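Side-chain contacts in transferrin (Manduca sexta, PDB 6WB6), which binds one ferric ion per molecule together with a carbonate anion and transports iron in the insect: residues T129-M132 / V136-K139; E149-A154 / I342-G347; D331-N334 / Y338-V341. All blocks are in the same frame, centred on the assembly; numbering follows the deposited sequence.

Contact 1. Residues T129-M132 / V136-K139; sequences TMLM and VFPK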
ATOM      1  N   THR A 129      21.322   5.819  -2.817  1.00 15.78           N
ATOM      2  CA  THR A 129      21.714   5.517  -4.187  1.00 18.26           C
ATOM      3  C   THR A 129      23.175   5.852  -4.428  1.00 18.84           C
ATOM      4  O   THR A 129      23.882   5.098  -5.105  1.00 20.10           O
ATOM      5  CB  THR A 129      20.809   6.283  -5.195  1.00 19.91           C
ATOM      6  OG1 THR A 129      19.457   5.831  -5.077  1.00 15.11           O
ATOM      7  CG2 THR A 129      21.260   6.066  -6.651  1.00 21.97           C
ATOM      8  N   MET A 130      23.641   6.988  -3.902  1.00 19.55           N
ATOM      9  CA  MET A 130      24.997   7.459  -4.189  1.00 20.90           C
ATOM     10  C   MET A 130      26.029   6.805  -3.280  1.00 21.37           C
ATOM     11  O   MET A 130      27.076   6.359  -3.749  1.00 22.24           O
ATOM     12  CB  MET A 130      25.072   8.990  -4.038  1.00 21.10           C
ATOM     13  CG  MET A 130      24.133   9.753  -4.999  1.00 19.85           C
ATOM     14  SD  MET A 130      24.263   9.018  -6.662  1.00 23.46           S
ATOM     15  CE  MET A 130      22.879   9.765  -7.514  1.00 23.92           C
ATOM     16  N   LEU A 131      25.764   6.769  -1.976  1.00 22.54           N
ATOM     17  CA  LEU A 131      26.722   6.199  -1.033  1.00 19.03           C
ATOM     18  C   LEU A 131      26.992   4.730  -1.321  1.00 22.45           C
ATOM     19  O   LEU A 131      28.135   4.265  -1.199  1.00 23.76           O
ATOM     20  CB  LEU A 131      26.208   6.345   0.391  1.00 17.28           C
ATOM     21  CG  LEU A 131      26.016   7.777   0.885  1.00 18.27           C
ATOM     22  CD1 LEU A 131      25.508   7.727   2.296  1.00 22.78           C
ATOM     23  CD2 LEU A 131      27.298   8.577   0.815  1.00 24.27           C
ATOM     24  N   MET A 132      25.952   3.978  -1.686  1.00 20.20           N
ATOM     25  CA  MET A 132      26.119   2.553  -1.920  1.00 22.46           C
ATOM     26  C   MET A 132      27.108   2.268  -3.034  1.00 27.12           C
ATOM     27  O   MET A 132      27.551   1.125  -3.170  1.00 26.46           O
ATOM     28  CB  MET A 132      24.775   1.908  -2.262  1.00 27.14           C
ATOM     29  CG  MET A 132      24.223   2.275  -3.640  1.00 21.70           C
ATOM     30  SD  MET A 132      22.752   1.320  -4.002  1.00 22.88           S
ATOM     31  CE  MET A 132      23.563  -0.250  -4.294  1.00 23.33           C
ATOM     32  N   VAL A 136      33.303   2.015   1.095  1.00 24.68           N
ATOM     33  CA  VAL A 136      33.258   2.183   2.538  1.00 25.59           C
ATOM     34  C   VAL A 136      31.851   1.927   3.074  1.00 28.43           C
ATOM     35  O   VAL A 136      31.682   1.555   4.248  1.00 28.57           O
ATOM     36  CB  VAL A 136      33.807   3.587   2.867  1.00 32.79           C
ATOM     37  CG1 VAL A 136      32.907   4.638   2.311  1.00 22.94           C
ATOM     38  CG2 VAL A 136      33.994   3.781   4.359  1.00 41.89           C
ATOM     39  N   PHE A 137      30.840   2.054   2.232  1.00 21.54           N
ATOM     40  CA  PHE A 137      29.446   1.915   2.666  1.00 18.13           C
ATOM     41  C   PHE A 137      29.091   0.442   2.859  1.00 20.92           C
ATOM     42  O   PHE A 137      29.393  -0.379   1.994  1.00 21.57           O
ATOM     43  CB  PHE A 137      28.489   2.540   1.635  1.00 24.81           C
ATOM     44  CG  PHE A 137      27.127   2.807   2.185  1.00 16.07           C
ATOM     45  CD1 PHE A 137      26.906   3.912   3.021  1.00 15.74           C
ATOM     46  CD2 PHE A 137      26.079   1.954   1.902  1.00 22.85           C
ATOM     47  CE1 PHE A 137      25.663   4.145   3.563  1.00 21.06           C
ATOM     48  CE2 PHE A 137      24.823   2.177   2.435  1.00 17.42           C
ATOM     49  CZ  PHE A 137      24.614   3.284   3.275  1.00 18.81           C
ATOM     50  N   PRO A 138      28.409   0.085   3.953  1.00 26.40           N
ATOM     51  CA  PRO A 138      28.063  -1.327   4.169  1.00 20.49           C
ATOM     52  C   PRO A 138      27.279  -1.894   3.001  1.00 29.53           C
ATOM     53  O   PRO A 138      26.506  -1.198   2.349  1.00 26.27           O
ATOM     54  CB  PRO A 138      27.209  -1.308   5.441  1.00 18.51           C
ATOM     55  CG  PRO A 138      27.506   0.015   6.120  1.00 21.42           C
ATOM     56  CD  PRO A 138      27.935   0.960   5.044  1.00 22.82           C
ATOM     57  N   LYS A 139      27.492  -3.181   2.749  1.00 27.99           N
ATOM     58  CA  LYS A 139      26.736  -3.904   1.751  1.00 22.74           C
ATOM     59  C   LYS A 139      25.350  -4.220   2.288  1.00 20.46           C
ATOM     60  O   LYS A 139      25.104  -4.224   3.495  1.00 19.97           O
ATOM     61  CB  LYS A 139      27.450  -5.205   1.358  1.00 27.28           C
ATOM     62  CG  LYS A 139      28.848  -4.977   0.789  1.00 29.78           C
ATOM     63  CD  LYS A 139      28.747  -4.094  -0.441  1.00 24.85           C
ATOM     64  CE  LYS A 139      30.079  -3.901  -1.146  1.00 23.80           C
ATOM     65  NZ  LYS A 139      30.011  -2.753  -2.091  1.00 36.74           N
TER

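Contact 2. Residues E149-A154 / I342-G347; sequences ENELKA and IERGHG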
ATOM      1  N   GLU A 149      15.338  -3.873   5.671  1.00 17.15           N
ATOM      2  CA  GLU A 149      16.210  -3.993   6.834  1.00 18.66           C
ATOM      3  C   GLU A 149      17.673  -3.857   6.449  1.00 22.27           C
ATOM      4  O   GLU A 149      18.462  -3.288   7.210  1.00 18.06           O
ATOM      5  CB  GLU A 149      15.994  -5.308   7.571  1.00 24.16           C
ATOM      6  CG  GLU A 149      16.643  -5.228   8.949  1.00 23.43           C
ATOM      7  CD  GLU A 149      16.372  -6.411   9.857  1.00 26.03           C
ATOM      8  OE1 GLU A 149      15.615  -7.305   9.470  1.00 20.66           O
ATOM      9  OE2 GLU A 149      16.918  -6.421  10.987  1.00 25.10           O
ATOM     10  N   ASN A 150      18.058  -4.340   5.266  1.00 17.38           N
ATOM     11  CA  ASN A 150      19.445  -4.195   4.853  1.00 16.18           C
ATOM     12  C   ASN A 150      19.861  -2.714   4.807  1.00 22.53           C
ATOM     13  O   ASN A 150      20.962  -2.364   5.234  1.00 16.63           O
ATOM     14  CB  ASN A 150      19.668  -4.875   3.510  1.00 17.58           C
ATOM     15  CG  ASN A 150      20.132  -6.329   3.669  1.00 28.98           C
ATOM     16  OD1 ASN A 150      21.323  -6.610   3.853  1.00 18.65           O
ATOM     17  ND2 ASN A 150      19.190  -7.250   3.610  1.00 23.51           N
ATOM     18  N   GLU A 151      18.983  -1.845   4.305  1.00 16.85           N
ATOM     19  CA  GLU A 151      19.262  -0.411   4.205  1.00 24.85           C
ATOM     20  C   GLU A 151      19.423   0.213   5.568  1.00 20.17           C
ATOM     21  O   GLU A 151      20.317   1.032   5.785  1.00 23.68           O
ATOM     22  CB  GLU A 151      18.110   0.309   3.507  1.00 26.43           C
ATOM     23  CG  GLU A 151      17.881  -0.085   2.134  1.00 21.80           C
ATOM     24  CD  GLU A 151      16.568   0.458   1.581  1.00 20.66           C
ATOM     25  OE1 GLU A 151      15.815   1.194   2.289  1.00 21.86           O
ATOM     26  OE2 GLU A 151      16.311   0.155   0.409  1.00 26.87           O
ATOM     27  N   LEU A 152      18.488  -0.094   6.466  1.00 14.40           N
ATOM     28  CA  LEU A 152      18.509   0.464   7.805  1.00 21.20           C
ATOM     29  C   LEU A 152      19.725  -0.031   8.580  1.00 26.72           C
ATOM     30  O   LEU A 152      20.321   0.717   9.361  1.00 22.90           O
ATOM     31  CB  LEU A 152      17.229   0.077   8.538  1.00 18.29           C
ATOM     32  CG  LEU A 152      15.926   0.606   7.922  1.00 21.27           C
ATOM     33  CD1 LEU A 152      14.702  -0.201   8.408  1.00 24.99           C
ATOM     34  CD2 LEU A 152      15.777   2.092   8.253  1.00 25.12           C
ATOM     35  N   LYS A 153      20.092  -1.297   8.393  1.00 22.98           N
ATOM     36  CA  LYS A 153      21.313  -1.799   9.008  1.00 22.22           C
ATOM     37  C   LYS A 153      22.505  -1.055   8.445  1.00 20.86           C
ATOM     38  O   LYS A 153      23.346  -0.547   9.192  1.00 28.24           O
ATOM     39  CB  LYS A 153      21.446  -3.299   8.776  1.00 26.17           C
ATOM     40  CG  LYS A 153      22.669  -3.929   9.425  1.00 22.26           C
ATOM     41  CD  LYS A 153      22.575  -5.456   9.341  1.00 20.38           C
ATOM     42  N   ALA A 154      22.523  -0.892   7.122  1.00 15.06           N
ATOM     43  CA  ALA A 154      23.610  -0.181   6.469  1.00 21.66           C
ATOM     44  C   ALA A 154      23.727   1.236   7.019  1.00 17.54           C
ATOM     45  O   ALA A 154      24.814   1.688   7.378  1.00 20.96           O
ATOM     46  CB  ALA A 154      23.385  -0.172   4.955  1.00 14.49           C
ATOM     47  N   ILE A 342      15.643   5.600  -9.135  1.00 16.54           N
ATOM     48  CA  ILE A 342      14.493   4.735  -9.355  1.00 18.65           C
ATOM     49  C   ILE A 342      14.940   3.272  -9.390  1.00 15.75           C
ATOM     50  O   ILE A 342      14.274   2.382  -8.848  1.00 16.57           O
ATOM     51  CB  ILE A 342      13.757   5.149 -10.649  1.00 24.61           C
ATOM     52  CG1 ILE A 342      12.901   6.415 -10.431  1.00 17.32           C
ATOM     53  CG2 ILE A 342      12.886   4.019 -11.119  1.00 22.81           C
ATOM     54  CD1 ILE A 342      12.513   7.162 -11.742  1.00 20.78           C
ATOM     55  N   GLU A 343      16.072   3.001 -10.017  1.00 15.25           N
ATOM     56  CA  GLU A 343      16.555   1.626 -10.163  1.00 22.41           C
ATOM     57  C   GLU A 343      17.415   1.179  -8.993  1.00 23.93           C
ATOM     58  O   GLU A 343      17.955   0.080  -9.033  1.00 26.07           O
ATOM     59  CB  GLU A 343      17.328   1.473 -11.471  1.00 22.35           C
ATOM     60  CG  GLU A 343      16.417   1.592 -12.697  1.00 21.60           C
ATOM     61  CD  GLU A 343      17.172   1.456 -14.021  1.00 29.05           C
ATOM     62  OE1 GLU A 343      18.403   1.624 -14.006  1.00 23.72           O
ATOM     63  OE2 GLU A 343      16.542   1.168 -15.064  1.00 27.96           O
ATOM     64  N   ARG A 344      17.516   1.985  -7.936  1.00 18.84           N
ATOM     65  CA  ARG A 344      18.285   1.576  -6.764  1.00 16.28           C
ATOM     66  C   ARG A 344      17.941   0.156  -6.349  1.00 21.45           C
ATOM     67  O   ARG A 344      16.771  -0.249  -6.310  1.00 21.00           O
ATOM     68  CB  ARG A 344      18.039   2.505  -5.584  1.00 22.09           C
ATOM     69  CG  ARG A 344      18.822   2.098  -4.331  1.00 25.10           C
ATOM     70  CD  ARG A 344      18.769   3.212  -3.336  1.00 23.86           C
ATOM     71  NE  ARG A 344      17.423   3.350  -2.822  1.00 21.42           N
ATOM     72  CZ  ARG A 344      16.920   2.630  -1.827  1.00 27.87           C
ATOM     73  NH1 ARG A 344      17.652   1.704  -1.229  1.00 24.22           N
ATOM     74  NH2 ARG A 344      15.672   2.829  -1.436  1.00 25.32           N
ATOM     75  N   GLY A 345      18.985  -0.592  -6.035  1.00 23.05           N
ATOM     76  CA  GLY A 345      18.845  -1.916  -5.476  1.00 21.42           C
ATOM     77  C   GLY A 345      19.727  -2.076  -4.249  1.00 31.56           C
ATOM     78  O   GLY A 345      20.100  -1.098  -3.577  1.00 22.56           O
ATOM     79  N   HIS A 346      20.082  -3.317  -3.956  1.00 24.26           N
ATOM     80  CA  HIS A 346      20.851  -3.634  -2.761  1.00 25.40           C
ATOM     81  C   HIS A 346      22.044  -4.535  -3.073  1.00 34.10           C
ATOM     82  O   HIS A 346      22.602  -5.167  -2.168  1.00 30.69           O
ATOM     83  CB  HIS A 346      19.925  -4.259  -1.720  1.00 30.66           C
ATOM     84  CG  HIS A 346      18.781  -3.368  -1.338  1.00 24.85           C
ATOM     85  ND1 HIS A 346      17.594  -3.330  -2.046  1.00 24.26           N
ATOM     86  CD2 HIS A 346      18.656  -2.455  -0.343  1.00 35.60           C
ATOM     87  CE1 HIS A 346      16.789  -2.437  -1.497  1.00 28.36           C
ATOM     88  NE2 HIS A 346      17.408  -1.893  -0.458  1.00 24.35           N
ATOM     89  N   GLY A 347      22.481  -4.564  -4.323  1.00 37.83           N
ATOM     90  CA  GLY A 347      23.550  -5.454  -4.712  1.00 33.65           C
ATOM     91  C   GLY A 347      23.031  -6.819  -5.111  1.00 36.38           C
ATOM     92  O   GLY A 347      22.042  -7.320  -4.575  1.00 26.41           O
TER

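Contact 3. Residues D331-N334 / Y338-V341; sequences DYLN and YTEV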
ATOM      1  N   ASP A 331      15.884   9.954 -20.857  1.00 22.89           N
ATOM      2  CA  ASP A 331      16.826  11.067 -20.920  1.00 22.96           C
ATOM      3  C   ASP A 331      16.403  12.177 -19.976  1.00 30.46           C
ATOM      4  O   ASP A 331      17.253  12.872 -19.395  1.00 21.73           O
ATOM      5  CB  ASP A 331      16.934  11.596 -22.346  1.00 27.91           C
ATOM      6  CG  ASP A 331      17.527  10.571 -23.285  1.00 30.56           C
ATOM      7  OD1 ASP A 331      18.344   9.767 -22.816  1.00 30.09           O
ATOM      8  OD2 ASP A 331      17.172  10.567 -24.476  1.00 27.23           O
ATOM      9  N   TYR A 332      15.092  12.355 -19.819  1.00 26.11           N
ATOM     10  CA  TYR A 332      14.582  13.274 -18.816  1.00 21.57           C
ATOM     11  C   TYR A 332      15.033  12.857 -17.427  1.00 24.49           C
ATOM     12  O   TYR A 332      15.498  13.686 -16.636  1.00 20.07           O
ATOM     13  CB  TYR A 332      13.061  13.291 -18.890  1.00 23.91           C
ATOM     14  CG  TYR A 332      12.390  14.252 -17.931  1.00 23.51           C
ATOM     15  CD1 TYR A 332      12.435  15.618 -18.145  1.00 17.82           C
ATOM     16  CD2 TYR A 332      11.697  13.786 -16.830  1.00 22.20           C
ATOM     17  CE1 TYR A 332      11.801  16.489 -17.304  1.00 22.77           C
ATOM     18  CE2 TYR A 332      11.053  14.661 -15.962  1.00 14.32           C
ATOM     19  CZ  TYR A 332      11.115  16.009 -16.208  1.00 19.99           C
ATOM     20  OH  TYR A 332      10.503  16.907 -15.353  1.00 24.31           O
ATOM     21  N   LEU A 333      14.877  11.566 -17.103  1.00 21.22           N
ATOM     22  CA  LEU A 333      15.274  11.092 -15.785  1.00 17.38           C
ATOM     23  C   LEU A 333      16.782  11.101 -15.633  1.00 25.95           C
ATOM     24  O   LEU A 333      17.299  11.473 -14.570  1.00 17.63           O
ATOM     25  CB  LEU A 333      14.740   9.690 -15.534  1.00 18.86           C
ATOM     26  CG  LEU A 333      13.228   9.550 -15.501  1.00 14.30           C
ATOM     27  CD1 LEU A 333      12.889   8.087 -15.378  1.00 18.69           C
ATOM     28  CD2 LEU A 333      12.619  10.310 -14.407  1.00 18.31           C
ATOM     29  N   ASN A 334      17.499  10.693 -16.686  1.00 18.47           N
ATOM     30  CA  ASN A 334      18.952  10.660 -16.627  1.00 19.80           C
ATOM     31  C   ASN A 334      19.527  12.007 -16.213  1.00 21.90           C
ATOM     32  O   ASN A 334      20.448  12.063 -15.399  1.00 20.71           O
ATOM     33  CB  ASN A 334      19.531  10.259 -17.975  1.00 27.54           C
ATOM     34  CG  ASN A 334      19.551   8.758 -18.182  1.00 25.26           C
ATOM     35  OD1 ASN A 334      19.159   7.975 -17.308  1.00 24.15           O
ATOM     36  ND2 ASN A 334      20.013   8.351 -19.348  1.00 18.95           N
ATOM     37  N   TYR A 338      18.319  10.660 -11.840  1.00 16.70           N
ATOM     38  CA  TYR A 338      17.217  10.079 -11.092  1.00 15.47           C
ATOM     39  C   TYR A 338      16.870   8.672 -11.550  1.00 14.84           C
ATOM     40  O   TYR A 338      16.152   7.973 -10.837  1.00 20.64           O
ATOM     41  CB  TYR A 338      15.987  10.998 -11.182  1.00 17.72           C
ATOM     42  CG  TYR A 338      14.971  10.749 -10.105  1.00 16.66           C
ATOM     43  CD1 TYR A 338      15.206  11.157  -8.810  1.00 15.21           C
ATOM     44  CD2 TYR A 338      13.775  10.109 -10.386  1.00 21.06           C
ATOM     45  CE1 TYR A 338      14.279  10.950  -7.822  1.00 19.42           C
ATOM     46  CE2 TYR A 338      12.837   9.882  -9.395  1.00 22.37           C
ATOM     47  CZ  TYR A 338      13.101  10.321  -8.112  1.00 17.02           C
ATOM     48  OH  TYR A 338      12.203  10.097  -7.110  1.00 16.85           O
ATOM     49  N   THR A 339      17.336   8.242 -12.720  1.00 18.08           N
ATOM     50  CA  THR A 339      17.111   6.847 -13.097  1.00 20.91           C
ATOM     51  C   THR A 339      17.831   5.926 -12.121  1.00 17.54           C
ATOM     52  O   THR A 339      17.272   4.916 -11.676  1.00 18.85           O
ATOM     53  CB  THR A 339      17.589   6.593 -14.528  1.00 21.59           C
ATOM     54  OG1 THR A 339      17.144   7.646 -15.387  1.00 24.62           O
ATOM     55  CG2 THR A 339      17.042   5.250 -15.034  1.00 17.74           C
ATOM     56  N   GLU A 340      19.061   6.299 -11.751  1.00 20.69           N
ATOM     57  CA  GLU A 340      19.822   5.598 -10.714  1.00 19.62           C
ATOM     58  C   GLU A 340      18.997   5.391  -9.461  1.00 20.61           C
ATOM     59  O   GLU A 340      18.965   4.291  -8.887  1.00 20.15           O
ATOM     60  CB  GLU A 340      21.074   6.412 -10.358  1.00 27.71           C
ATOM     61  CG  GLU A 340      22.049   6.589 -11.481  1.00 40.02           C
ATOM     62  CD  GLU A 340      23.163   7.569 -11.126  1.00 42.74           C
ATOM     63  OE1 GLU A 340      23.932   7.285 -10.183  1.00 32.99           O
ATOM     64  OE2 GLU A 340      23.250   8.625 -11.789  1.00 41.98           O
ATOM     65  N   VAL A 341      18.343   6.463  -9.009  1.00 18.85           N
ATOM     66  CA  VAL A 341      17.512   6.414  -7.808  1.00 14.51           C
ATOM     67  C   VAL A 341      16.343   5.465  -8.012  1.00 18.97           C
ATOM     68  O   VAL A 341      16.027   4.640  -7.152  1.00 18.96           O
ATOM     69  CB  VAL A 341      17.023   7.832  -7.463  1.00 13.97           C
ATOM     70  CG1 VAL A 341      16.229   7.825  -6.198  1.00 15.38           C
ATOM     71  CG2 VAL A 341      18.187   8.781  -7.347  1.00 15.03           C
TER

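Contact 1. Residues T129-M132 / V136-K139
Met132 and Phe137 bring their CA atoms to within 5.7 Å at the point where the chain, having left helix 121-131, turns back past the end of that helix. The turn belongs to the first transferrin lobe, of the periplasmic-binding-protein-like fold, and this helix carries Asn121, Val122 and Gly123 of the carbonate pocket near its start, so the reversal lies at the other end from the anion. No hydrogen bond joins the two segments. Residues 136-139 form an irregular loop, and the side chain of Phe137 carries almost all of its contact with the helix end. That side chain has CG anti to the backbone N (chi1 -162°), which carries the ring from the loop to the side chain of Leu131. The CB of Leu131 lies over one face of the ring in a CH-pi contact, 4.1 Å from the centroid of the Phe137 ring. The two side chains cross at about a right angle. On the opposite face sits Pro138 CD, offset toward the rim, and the ring is thus held between a helix residue and its own chain neighbour. The Phe137 ring also meets that of Phe158 of helix 147-158, the planes inclined at about 55°, and packs on Ala154 there. Met132 contributes mainly backbone: its CA approaches the ring obliquely, 3.9 Å from Phe137 CD2, while its thioether leads away. Leu131 O comes within 3.3 Å of Phe137 CB. Replacing Phe137 with an alanine would probably open a gap between Leu131 and helix 147-158 and leave the CB of Leu131 without the ring face it rests on. Beyond that CB, the side chain of Leu131 continues past the rim of the ring, with Leu131 CD1 3.8 Å from Phe137 CE1.

Contact 2. Residues E149-A154 / I342-G347
Glu151 reaches from helix 147-158 to Arg344 and His346 of the loop after helix 338-342, its chain extended beyond CG. CB is directed at that loop, and the next atom, CG, already lies at the edge of the imidazole, 3.2 Å from His346 NE2. CD lies 3.2 Å from His346 NE2 and in the plane of the Arg344 guanidinium, at its edge. His346 NE2 donates a very short hydrogen bond to Glu151 OE2, 2.5 Å, a His-carboxylate pair in which ring and carboxylate are nearly coplanar, 18° apart. Arg344 NH1 forms a salt bridge to the same Glu151 OE2 at 2.6 Å, with a fairly straight N-H (163°). NH1 approaches from above the carboxylate plane, while the oxygen stays close to the guanidinium plane; NH2 adds a weak third bond. OE1 is held separately, by Lys148 NZ in a salt bridge and by Tyr124 OH. Arg344 NH2 also pairs with Asp377 of the second transferrin-like half. The buried charged cluster therefore ties helix 147-158 to the segment leading into strand 352-357, with Leu128 of helix 121-131 packed against both Glu151 and Arg344.

Contact 3. Residues D331-N334 / Y338-V341
Thr339 OG1 (chi1 -45°) and Asn334 CG (chi1 -83°) each stand anti to the carbonyl carbon of their own residue, which lets the hydroxyl and the amide oxygen meet. CB of Asn334 points away from the second helix, but the amide (chi2 -2°) turns OD1 back to the hydroxyl of Thr339. Thr339 OG1 donates to Asn334 OD1 at 2.8 Å. The hydroxyl is tilted moderately from the carbonyl plane. Thr339 OG1 also sits tightly on the neighbouring residue, 3.2 Å from Leu333 CB. Beside this pair, Tyr338 N bonds to Leu333 O at 3.0 Å, an i+5 to i backbone bond that closes a pi-turn between helix 329-334 and helix 338-342. The glycan-bearing Asn337 is in this turn. The remaining side-chain contact is apolar and looser: Leu333 CD2 lies obliquely to the tyrosine ring, 4.2 Å from Tyr338 CD2. Val341 CB lies over one face of the same ring, toward its rim. The phenol leads away from Leu333, and its OH bonds to Asn121 OD1, a residue of the carbonate pocket. Leu333 packs on Pro58 and Tyr62 of helix 58-65. One side-chain bond and one backbone bond thus close the turn, which is consistent with Tyr338 acting as a second-shell residue that positions Asn121 of the carbonate pocket; its side chain is about 8 Å from the ferric ion.

All three contacts lie in the first transferrin-like half, on the same side of the chain's centre. Contact 1 closes before contact 2 opens, and contact 3 is nested inside the long loop that contact 2 closes. The centres of contacts 1 and 2 are about 9 Å apart, and contact 3 lies about 19 and 18 Å from them. Helix 121-131 runs between them: Thr129 touches Val341 of contact 3 and Arg344 of contact 2, while the ring of Phe137 rests on Ala154 of helix 147-158. The helix that starts at the carbonate pocket is therefore packed against the chain leading out of the lobe and, through the Phe137 loop, linked to helix 147-158.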